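Side-chain contacts in protein ACDH-11, isoform b (Caenorhabditis elegans, PDB 4Y9J), which belongs to the acyl-CoA dehydrogenase family of flavoproteins and binds flavin-adenine dinucleotide within a four-chain assembly: residues Met48-Ala51 / Ala52-Lys56; Lys154-Ser158 / Leu159-Gly163; Gly264-Gly268 / Ile269-Arg273; Arg525-Ala528 / Phe529-Arg533. All coordinates share one frame; numbering follows the deposited sequence.

All four contacts are local, each between neighbouring residues of one continuous segment, and they follow one another along the chain without nesting. Interactions 1 and 2 share the N-terminal family region, on helix 44-74 and at the end of helix 143-158, with centres about 30 Å apart. Interaction 3 leads into strand 269-274 of the mixed sheet in the middle domain, about 27 Å from interaction 2 between centres. Interaction 4 lies on helix 524-545 of the C-terminal region, on the opposite side of the chain's centre from interaction 3 and about 42 Å from it, again between centres. Together they sample the helical N-terminal part, the middle sheet and the helical C-terminal part of this flavoprotein.

Interaction 1 (Met48-Ala51 / Ala52-Lys56); sequences MRVA and ADLSK
V50 and L54 provide the apolar part of this contact, one helical turn apart on helix 44-74. Their side chains lie alongside each other and point the same way, and V50 CG1 meets L54 CD1 at 3.9 Å. The valine branch CG1 stands anti to its own backbone nitrogen (chi1 172°), which leans it along the helix towards the leucine. L54 also folds back over the backbone of the preceding turn, where its CG comes within 3.3 Å of V50 O. Both residues are buried: V50 packs on H127 and L54 on A130 and K131, all of helix 121-135, while L54 and the methyl group of A51 touch Y28, in a loop earlier in the chain.

Backbone hydrogen bonds make up the second group, four in succession from residue i+4 to residue i. A52 N binds M48 O at 3.0 Å, and D53 N follows on R49 O at 3.1 Å. L54 N then reaches V50 O at 3.0 Å, and S55 N closes the series on A51 O at 2.9 Å.

Polar side chains turn to partners beyond the two segments. D53 forms a hydrogen bond to H127 and a salt bridge to K131, joining the same neighbouring helix that receives V50 and L54. R49 pairs instead with E46 in the preceding turn, and V50 CG2 lies 3.8 Å above the plane of the R49 guanidinium, offset toward its rim. An i/i+4 apolar pair of helix 44-74 thus faces helix 121-135, with D53 bridging to it, and joins two helices of the mainly helical N-terminal domain of acyl-CoA dehydrogenases.

Interaction 2 (Lys154-Ser158 / Leu159-Gly163); sequences KTLTS and LNLYG
L156 and L161 both carry CG beside the backbone nitrogen and opposite the carbonyl carbon, with chi1 of -63° and -57°, and these torsions swing their branches together where helix 143-158 ends. The two side chains cross obliquely, and L156 CD2 touches L161 CD1 at 3.8 Å. A second apolar pair, its members one turn apart, lies beside it: T155 CG2 and L159 CD1 are 4.1 Å from each other, side by side and pointing the same way. The threonine methyl is available for this because OG1 turns to the other side and bonds the carbonyl of G151. L159 CG also rests 3.4 Å from T155 O, on the backbone of that turn.

The chain can reverse here because N160 takes a positive phi of 55°, just after L159 has left helical geometry. L159 N still bonds T155 O at 3.1 Å, in the helical i+4 pattern. N160 N then shortens the step and binds T157 O at 3.1 Å, approaching from well above the carbonyl plane. L161 N reaches back five residues to L156 O in a weak bond of 3.5 Å.

Outside the two segments, L156, L159 and L161 all pack on I298 of strand 285-298, while L156 meets V172 and L161 meets A168 on helix 166-175. Y162 turns its hydroxyl away to D173 on that helix. The bond to T157 O, the weak one to L156 O and the positive phi define a Schellman motif, with the L156-L161 pair as its usual apolar contact, here closing helix 143-158 and directing the chain towards helix 166-175.

Interaction 3 (Gly264-Gly268 / Ile269-Arg273); sequences GNLNG and IQMVR
L266 meets both I269 and M271, and it is the main contact residue of the loop that leads into strand 269-274. Its CB lies 3.3 Å from I269 O, while the two beta carbons, L266 CB and I269 CB, are 4.2 Å apart. Further out, L266 CD1 touches M271 CE at 4.2 Å, since the extended methionine chain brings its end nearer the loop. L266 packs as well on I259 and R260.

N267 is the centre of an inverse gamma turn, closed by a weak bond of 3.2 Å from G268 N to L266 O. Its carbonyl oxygen lies against the I269 side chain, with I269 CG1 at 3.3 Å from N267 O. ND2 of N267 bonds the carbonyls of K258 and I294. G268 follows with a positive phi of 61°, which completes the change of direction before I269 takes extended geometry.

I269 and M271 then lie against L288 on strand 285-298, and backbone bonds between G268 and D291 and between Q270 and L289 pair the two strands in antiparallel fashion. A tight turn feeding an edge of the sheet in this way fits the beta-rich middle domain of acyl-CoA dehydrogenases.

Interaction 4 (Arg525-Ala528 / Phe529-Arg533); sequences RHIA and FTIAR
R525 and F529 lie side by side one turn apart, with the arginine's aliphatic part over one face of the ring. R525 CG stands 4.0 Å from the centroid of the F529 ring, 23° off its normal, in a CH-pi contact. Having CG anti to the backbone nitrogen, R525 runs its chain along the ring, and the bend at chi3 then carries the guanidinium past it, the two planes 36° apart. That end bonds N450 and forms a salt bridge with E416 of a neighbouring subunit. Y405 meets F529 edge-to-face.

T530 is turned so that OG1 points back along the helix, where it donates to H526 O at 2.8 Å. T530 N grips the same oxygen at 3.1 Å, from the opposite face of the carbonyl plane. R533 curls back as well: F529 CB lies 3.7 Å above the plane of the R533 guanidinium, offset toward its rim, while R533 NE bonds the carbonyl of L567.

I527 and I531 lie alongside each other on another flank and point the same way, CG2 of I527 being 4.1 Å from CD1 of I531. The chemistry thus divides: apolar stems pack within the helix, the T530 hydroxyl and backbone N-H together hold H526 O, and the R525 charge, its side chain about 6 Å from a bound flavin-adenine dinucleotide, is probably balanced in part by E416 of the neighbouring subunit.

Interaction 1 (Met48-Ala51 / Ala52-Lys56)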
loop_
_atom_site.group_PDB
_atom_site.type_symbol
_atom_site.label_atom_id
_atom_site.label_comp_id
_atom_site.label_asym_id
_atom_site.label_seq_id
_atom_site.Cartn_x
_atom_site.Cartn_y
_atom_site.Cartn_z
ATOM N N MET B 48 3.072 -45.260 20.232
ATOM C CA MET B 48 3.715 -44.406 21.245
ATOM C C MET B 48 4.671 -43.438 20.626
ATOM O O MET B 48 4.657 -42.268 20.958
ATOM C CB MET B 48 4.477 -45.207 22.329
ATOM C CG MET B 48 3.632 -46.003 23.309
ATOM S SD MET B 48 2.383 -45.051 24.209
ATOM C CE MET B 48 1.717 -46.335 25.289
ATOM N N ARG B 49 5.475 -43.926 19.706
ATOM C CA ARG B 49 6.449 -43.077 19.067
ATOM C C ARG B 49 5.752 -41.984 18.285
ATOM O O ARG B 49 6.133 -40.807 18.327
ATOM C CB ARG B 49 7.339 -43.923 18.140
ATOM C CG ARG B 49 8.374 -43.115 17.349
ATOM C CD ARG B 49 9.208 -44.049 16.499
ATOM N NE ARG B 49 8.408 -44.740 15.494
ATOM C CZ ARG B 49 7.991 -44.188 14.354
ATOM N NH1 ARG B 49 8.263 -42.919 14.065
ATOM N NH2 ARG B 49 7.252 -44.890 13.514
ATOM N N VAL B 50 4.703 -42.364 17.571
ATOM C CA VAL B 50 4.036 -41.455 16.689
ATOM C C VAL B 50 3.279 -40.418 17.462
ATOM O O VAL B 50 3.358 -39.210 17.130
ATOM C CB VAL B 50 3.161 -42.208 15.689
ATOM C CG1 VAL B 50 2.315 -41.278 14.881
ATOM C CG2 VAL B 50 4.056 -43.040 14.783
ATOM N N ALA B 51 2.597 -40.826 18.520
ATOM C CA ALA B 51 1.838 -39.878 19.305
ATOM C C ALA B 51 2.749 -38.927 20.040
ATOM O O ALA B 51 2.396 -37.766 20.191
ATOM C CB ALA B 51 0.936 -40.568 20.319
ATOM N N ALA B 52 3.899 -39.384 20.518
ATOM C CA ALA B 52 4.800 -38.423 21.181
ATOM C C ALA B 52 5.307 -37.387 20.181
ATOM O O ALA B 52 5.318 -36.206 20.495
ATOM C CB ALA B 52 5.940 -39.089 21.892
ATOM N N ASP B 53 5.633 -37.798 18.963
ATOM C CA ASP B 53 6.055 -36.816 17.969
ATOM C C ASP B 53 4.969 -35.766 17.672
ATOM O O ASP B 53 5.216 -34.562 17.621
ATOM C CB ASP B 53 6.476 -37.474 16.678
ATOM C CG ASP B 53 7.010 -36.469 15.672
ATOM O OD1 ASP B 53 8.056 -35.800 15.914
ATOM O OD2 ASP B 53 6.419 -36.385 14.636
ATOM N N LEU B 54 3.744 -36.227 17.491
ATOM C CA LEU B 54 2.662 -35.384 17.126
ATOM C C LEU B 54 2.252 -34.457 18.249
ATOM O O LEU B 54 1.966 -33.271 18.003
ATOM C CB LEU B 54 1.471 -36.205 16.643
ATOM C CG LEU B 54 1.730 -36.983 15.352
ATOM C CD1 LEU B 54 0.498 -37.854 15.146
ATOM C CD2 LEU B 54 1.917 -36.061 14.143
ATOM N N SER B 55 2.248 -34.970 19.467
ATOM C CA SER B 55 1.926 -34.163 20.603
ATOM C C SER B 55 2.942 -33.009 20.801
ATOM O O SER B 55 2.534 -31.856 21.056
ATOM C CB SER B 55 1.837 -35.014 21.860
ATOM O OG SER B 55 1.300 -34.206 22.889
ATOM N N LYS B 56 4.227 -33.313 20.637
ATOM C CA LYS B 56 5.300 -32.327 20.715
ATOM C C LYS B 56 5.127 -31.322 19.598
ATOM O O LYS B 56 5.151 -30.105 19.852
ATOM C CB LYS B 56 6.678 -33.002 20.700
ATOM C CG LYS B 56 7.869 -32.026 20.617
ATOM C CD LYS B 56 9.199 -32.744 20.841
ATOM C CE LYS B 56 10.353 -31.816 20.510
ATOM N NZ LYS B 56 11.508 -32.593 20.006
#

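Interaction 2 (Lys154-Ser158 / Leu159-Gly163)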
loop_
_atom_site.group_PDB
_atom_site.type_symbol
_atom_site.label_atom_id
_atom_site.label_comp_id
_atom_site.label_asym_id
_atom_site.label_seq_id
_atom_site.Cartn_x
_atom_site.Cartn_y
_atom_site.Cartn_z
ATOM N N LYS B 154 7.270 -39.019 -5.064
ATOM C CA LYS B 154 6.544 -40.186 -5.470
ATOM C C LYS B 154 6.679 -40.397 -6.966
ATOM O O LYS B 154 6.840 -41.517 -7.433
ATOM C CB LYS B 154 5.061 -40.020 -5.099
ATOM C CG LYS B 154 4.197 -41.208 -5.480
ATOM C CD LYS B 154 4.551 -42.414 -4.664
ATOM C CE LYS B 154 3.611 -43.552 -5.077
ATOM N NZ LYS B 154 2.994 -44.234 -3.925
ATOM N N THR B 155 6.528 -39.309 -7.728
ATOM C CA THR B 155 6.607 -39.408 -9.159
ATOM C C THR B 155 7.967 -39.878 -9.609
ATOM O O THR B 155 8.113 -40.830 -10.401
ATOM C CB THR B 155 6.304 -38.042 -9.787
ATOM O OG1 THR B 155 4.967 -37.677 -9.478
ATOM C CG2 THR B 155 6.496 -38.050 -11.293
ATOM N N LEU B 156 9.014 -39.245 -9.106
ATOM C CA LEU B 156 10.333 -39.557 -9.568
ATOM C C LEU B 156 10.798 -40.975 -9.152
ATOM O O LEU B 156 11.399 -41.719 -9.953
ATOM C CB LEU B 156 11.332 -38.498 -9.112
ATOM C CG LEU B 156 11.094 -37.080 -9.654
ATOM C CD1 LEU B 156 12.142 -36.147 -9.023
ATOM C CD2 LEU B 156 11.229 -37.054 -11.174
ATOM N N THR B 157 10.424 -41.396 -7.959
ATOM C CA THR B 157 10.738 -42.739 -7.566
ATOM C C THR B 157 9.922 -43.793 -8.314
ATOM O O THR B 157 10.446 -44.836 -8.607
ATOM C CB THR B 157 10.698 -42.961 -6.060
ATOM O OG1 THR B 157 9.425 -42.628 -5.547
ATOM C CG2 THR B 157 11.692 -42.094 -5.402
ATOM N N SER B 158 8.660 -43.484 -8.653
ATOM C CA SER B 158 7.798 -44.422 -9.375
ATOM C C SER B 158 8.296 -44.671 -10.741
ATOM O O SER B 158 8.035 -45.746 -11.270
ATOM C CB SER B 158 6.372 -43.937 -9.502
ATOM O OG SER B 158 5.816 -43.981 -8.236
ATOM N N LEU B 159 8.977 -43.689 -11.325
ATOM C CA LEU B 159 9.510 -43.835 -12.684
ATOM C C LEU B 159 10.846 -44.538 -12.728
ATOM O O LEU B 159 11.479 -44.676 -13.799
ATOM C CB LEU B 159 9.563 -42.457 -13.352
ATOM C CG LEU B 159 8.205 -41.826 -13.612
ATOM C CD1 LEU B 159 8.457 -40.383 -13.967
ATOM C CD2 LEU B 159 7.488 -42.496 -14.747
ATOM N N ASN B 160 11.272 -45.055 -11.585
ATOM C CA ASN B 160 12.551 -45.761 -11.469
ATOM C C ASN B 160 13.724 -44.966 -11.935
ATOM O O ASN B 160 14.620 -45.508 -12.550
ATOM C CB ASN B 160 12.548 -47.103 -12.157
ATOM C CG ASN B 160 11.727 -48.091 -11.408
ATOM O OD1 ASN B 160 11.737 -48.152 -10.169
ATOM N ND2 ASN B 160 10.951 -48.819 -12.135
ATOM N N LEU B 161 13.730 -43.698 -11.557
ATOM C CA LEU B 161 14.786 -42.802 -11.897
ATOM C C LEU B 161 15.823 -42.714 -10.787
ATOM O O LEU B 161 16.958 -42.298 -11.041
ATOM C CB LEU B 161 14.217 -41.416 -12.173
ATOM C CG LEU B 161 13.154 -41.329 -13.251
ATOM C CD1 LEU B 161 12.571 -39.930 -13.283
ATOM C CD2 LEU B 161 13.815 -41.743 -14.547
ATOM N N TYR B 162 15.469 -43.094 -9.562
ATOM C CA TYR B 162 16.394 -42.938 -8.429
ATOM C C TYR B 162 17.577 -43.875 -8.524
ATOM O O TYR B 162 17.455 -45.101 -8.531
ATOM C CB TYR B 162 15.670 -43.114 -7.092
ATOM C CG TYR B 162 16.528 -42.803 -5.877
ATOM C CD1 TYR B 162 16.883 -41.503 -5.590
ATOM C CD2 TYR B 162 16.895 -43.760 -4.988
ATOM C CE1 TYR B 162 17.607 -41.179 -4.467
ATOM C CE2 TYR B 162 17.648 -43.460 -3.867
ATOM C CZ TYR B 162 17.944 -42.123 -3.575
ATOM O OH TYR B 162 18.791 -41.762 -2.526
ATOM N N GLY B 163 18.746 -43.287 -8.621
ATOM C CA GLY B 163 19.974 -44.032 -8.798
ATOM C C GLY B 163 20.405 -44.117 -10.240
ATOM O O GLY B 163 21.429 -44.627 -10.530
#

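Interaction 3 (Gly264-Gly268 / Ile269-Arg273)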
loop_
_atom_site.group_PDB
_atom_site.type_symbol
_atom_site.label_atom_id
_atom_site.label_comp_id
_atom_site.label_asym_id
_atom_site.label_seq_id
_atom_site.Cartn_x
_atom_site.Cartn_y
_atom_site.Cartn_z
ATOM N N GLY B 264 21.859 -18.486 -9.449
ATOM C CA GLY B 264 20.620 -17.997 -8.814
ATOM C C GLY B 264 19.717 -17.281 -9.806
ATOM O O GLY B 264 18.705 -16.693 -9.408
ATOM N N ASN B 265 20.076 -17.360 -11.088
ATOM C CA ASN B 265 19.309 -16.752 -12.165
ATOM C C ASN B 265 18.243 -17.715 -12.647
ATOM O O ASN B 265 18.459 -18.920 -12.693
ATOM C CB ASN B 265 20.189 -16.435 -13.351
ATOM C CG ASN B 265 21.287 -15.436 -13.026
ATOM O OD1 ASN B 265 21.110 -14.508 -12.277
ATOM N ND2 ASN B 265 22.415 -15.665 -13.575
ATOM N N LEU B 266 17.110 -17.171 -13.054
ATOM C CA LEU B 266 16.063 -18.002 -13.634
ATOM C C LEU B 266 16.485 -18.782 -14.850
ATOM O O LEU B 266 17.197 -18.315 -15.728
ATOM C CB LEU B 266 14.790 -17.164 -13.933
ATOM C CG LEU B 266 14.094 -16.768 -12.651
ATOM C CD1 LEU B 266 13.047 -15.699 -12.893
ATOM C CD2 LEU B 266 13.439 -18.005 -12.064
ATOM N N ASN B 267 16.048 -20.034 -14.894
ATOM C CA ASN B 267 16.385 -20.919 -15.984
ATOM C C ASN B 267 15.431 -20.731 -17.201
ATOM O O ASN B 267 14.501 -21.472 -17.334
ATOM C CB ASN B 267 16.397 -22.415 -15.474
ATOM C CG ASN B 267 16.479 -23.457 -16.575
ATOM O OD1 ASN B 267 16.983 -23.248 -17.667
ATOM N ND2 ASN B 267 15.936 -24.633 -16.264
ATOM N N GLY B 268 15.732 -19.784 -18.099
ATOM C CA GLY B 268 14.922 -19.511 -19.306
ATOM C C GLY B 268 13.467 -19.067 -18.960
ATOM O O GLY B 268 12.546 -19.382 -19.701
ATOM N N ILE B 269 13.229 -18.455 -17.800
ATOM C CA ILE B 269 11.918 -18.202 -17.308
ATOM C C ILE B 269 11.821 -16.738 -16.924
ATOM O O ILE B 269 12.775 -16.181 -16.417
ATOM C CB ILE B 269 11.644 -19.019 -16.010
ATOM C CG1 ILE B 269 11.563 -20.514 -16.326
ATOM C CG2 ILE B 269 10.430 -18.553 -15.230
ATOM C CD1 ILE B 269 11.887 -21.363 -15.092
ATOM N N GLN B 270 10.675 -16.135 -17.199
ATOM C CA GLN B 270 10.349 -14.796 -16.715
ATOM C C GLN B 270 9.044 -14.878 -15.996
ATOM O O GLN B 270 8.099 -15.634 -16.436
ATOM C CB GLN B 270 10.222 -13.777 -17.870
ATOM C CG GLN B 270 11.559 -13.225 -18.318
ATOM C CD GLN B 270 11.377 -12.128 -19.362
ATOM O OE1 GLN B 270 10.279 -11.793 -19.698
ATOM N NE2 GLN B 270 12.428 -11.661 -19.887
ATOM N N MET B 271 8.942 -14.197 -14.875
ATOM C CA MET B 271 7.709 -14.194 -14.163
ATOM C C MET B 271 6.907 -12.982 -14.639
ATOM O O MET B 271 7.268 -11.800 -14.404
ATOM C CB MET B 271 7.949 -14.114 -12.677
ATOM C CG MET B 271 8.829 -15.208 -12.048
ATOM S SD MET B 271 8.724 -15.162 -10.229
ATOM C CE MET B 271 10.084 -16.265 -9.909
ATOM N N VAL B 272 5.805 -13.237 -15.283
ATOM C CA VAL B 272 5.023 -12.162 -15.871
ATOM C C VAL B 272 4.351 -11.334 -14.800
ATOM O O VAL B 272 4.363 -10.106 -14.913
ATOM C CB VAL B 272 3.997 -12.714 -16.907
ATOM C CG1 VAL B 272 3.157 -11.581 -17.498
ATOM C CG2 VAL B 272 4.717 -13.440 -18.020
ATOM N N ARG B 273 3.702 -11.968 -13.828
ATOM C CA ARG B 273 3.070 -11.345 -12.688
ATOM C C ARG B 273 2.785 -12.339 -11.598
ATOM O O ARG B 273 2.823 -13.539 -11.849
ATOM C CB ARG B 273 1.737 -10.642 -13.105
ATOM C CG ARG B 273 0.749 -11.681 -13.563
ATOM C CD ARG B 273 -0.399 -11.117 -14.366
ATOM N NE ARG B 273 -1.272 -10.476 -13.501
ATOM C CZ ARG B 273 -2.458 -10.946 -13.116
ATOM N NH1 ARG B 273 -2.916 -12.062 -13.547
ATOM N NH2 ARG B 273 -3.203 -10.210 -12.309
#

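Interaction 4 (Arg525-Ala528 / Phe529-Arg533)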
loop_
_atom_site.group_PDB
_atom_site.type_symbol
_atom_site.label_atom_id
_atom_site.label_comp_id
_atom_site.label_asym_id
_atom_site.label_seq_id
_atom_site.Cartn_x
_atom_site.Cartn_y
_atom_site.Cartn_z
ATOM N N ARG B 525 -21.355 -36.404 -9.986
ATOM C CA ARG B 525 -21.146 -35.928 -8.653
ATOM C C ARG B 525 -21.996 -36.675 -7.619
ATOM O O ARG B 525 -21.556 -36.960 -6.514
ATOM C CB ARG B 525 -21.390 -34.356 -8.582
ATOM C CG ARG B 525 -21.127 -33.827 -7.215
ATOM C CD ARG B 525 -21.549 -32.364 -6.997
ATOM N NE ARG B 525 -20.774 -31.448 -7.777
ATOM C CZ ARG B 525 -20.559 -30.176 -7.407
ATOM N NH1 ARG B 525 -21.065 -29.695 -6.261
ATOM N NH2 ARG B 525 -19.841 -29.420 -8.186
ATOM N N HIS B 526 -23.236 -36.993 -7.977
ATOM C CA HIS B 526 -24.111 -37.746 -7.098
ATOM C C HIS B 526 -23.555 -39.157 -6.823
ATOM O O HIS B 526 -23.599 -39.611 -5.723
ATOM C CB HIS B 526 -25.510 -37.827 -7.673
ATOM C CG HIS B 526 -26.170 -36.498 -7.861
ATOM N ND1 HIS B 526 -25.816 -35.618 -8.865
ATOM C CD2 HIS B 526 -27.166 -35.902 -7.177
ATOM C CE1 HIS B 526 -26.580 -34.531 -8.786
ATOM N NE2 HIS B 526 -27.396 -34.677 -7.764
ATOM N N ILE B 527 -23.026 -39.812 -7.855
ATOM C CA ILE B 527 -22.353 -41.115 -7.727
ATOM C C ILE B 527 -21.149 -40.967 -6.785
ATOM O O ILE B 527 -21.070 -41.698 -5.784
ATOM C CB ILE B 527 -21.916 -41.663 -9.108
ATOM C CG1 ILE B 527 -23.140 -41.972 -9.948
ATOM C CG2 ILE B 527 -20.975 -42.884 -8.958
ATOM C CD1 ILE B 527 -22.883 -42.345 -11.399
ATOM N N ALA B 528 -20.263 -39.996 -7.038
ATOM C CA ALA B 528 -19.100 -39.795 -6.208
ATOM C C ALA B 528 -19.446 -39.522 -4.737
ATOM O O ALA B 528 -18.820 -40.087 -3.839
ATOM C CB ALA B 528 -18.169 -38.740 -6.792
ATOM N N PHE B 529 -20.440 -38.661 -4.484
ATOM C CA PHE B 529 -20.853 -38.344 -3.122
ATOM C C PHE B 529 -21.452 -39.579 -2.387
ATOM O O PHE B 529 -21.312 -39.730 -1.181
ATOM C CB PHE B 529 -21.922 -37.265 -3.168
ATOM C CG PHE B 529 -21.424 -35.832 -3.215
ATOM C CD1 PHE B 529 -20.238 -35.463 -3.786
ATOM C CD2 PHE B 529 -22.287 -34.792 -2.764
ATOM C CE1 PHE B 529 -19.781 -34.133 -3.784
ATOM C CE2 PHE B 529 -21.850 -33.452 -2.809
ATOM C CZ PHE B 529 -20.598 -33.130 -3.310
ATOM N N THR B 530 -22.204 -40.407 -3.106
ATOM C CA THR B 530 -22.783 -41.608 -2.505
ATOM C C THR B 530 -21.689 -42.551 -2.053
ATOM O O THR B 530 -21.770 -43.111 -0.984
ATOM C CB THR B 530 -23.729 -42.301 -3.467
ATOM O OG1 THR B 530 -24.756 -41.379 -3.836
ATOM C CG2 THR B 530 -24.326 -43.534 -2.819
ATOM N N ILE B 531 -20.666 -42.700 -2.885
ATOM C CA ILE B 531 -19.497 -43.497 -2.524
ATOM C C ILE B 531 -18.857 -42.932 -1.231
ATOM O O ILE B 531 -18.614 -43.698 -0.214
ATOM C CB ILE B 531 -18.506 -43.593 -3.691
ATOM C CG1 ILE B 531 -19.142 -44.412 -4.798
ATOM C CG2 ILE B 531 -17.190 -44.276 -3.235
ATOM C CD1 ILE B 531 -18.408 -44.438 -6.118
ATOM N N ALA B 532 -18.642 -41.629 -1.229
ATOM C CA ALA B 532 -18.002 -41.001 -0.094
ATOM C C ALA B 532 -18.783 -41.293 1.160
ATOM O O ALA B 532 -18.228 -41.675 2.145
ATOM C CB ALA B 532 -17.881 -39.499 -0.298
ATOM N N ARG B 533 -20.107 -41.145 1.120
ATOM C CA ARG B 533 -20.910 -41.286 2.330
ATOM C C ARG B 533 -21.025 -42.736 2.798
ATOM O O ARG B 533 -21.084 -42.984 3.994
ATOM C CB ARG B 533 -22.283 -40.703 2.106
ATOM C CG ARG B 533 -22.218 -39.196 1.891
ATOM C CD ARG B 533 -23.542 -38.512 1.624
ATOM N NE ARG B 533 -24.195 -38.974 0.383
ATOM C CZ ARG B 533 -24.714 -38.228 -0.613
ATOM N NH1 ARG B 533 -24.676 -36.853 -0.552
ATOM N NH2 ARG B 533 -25.301 -38.898 -1.666
#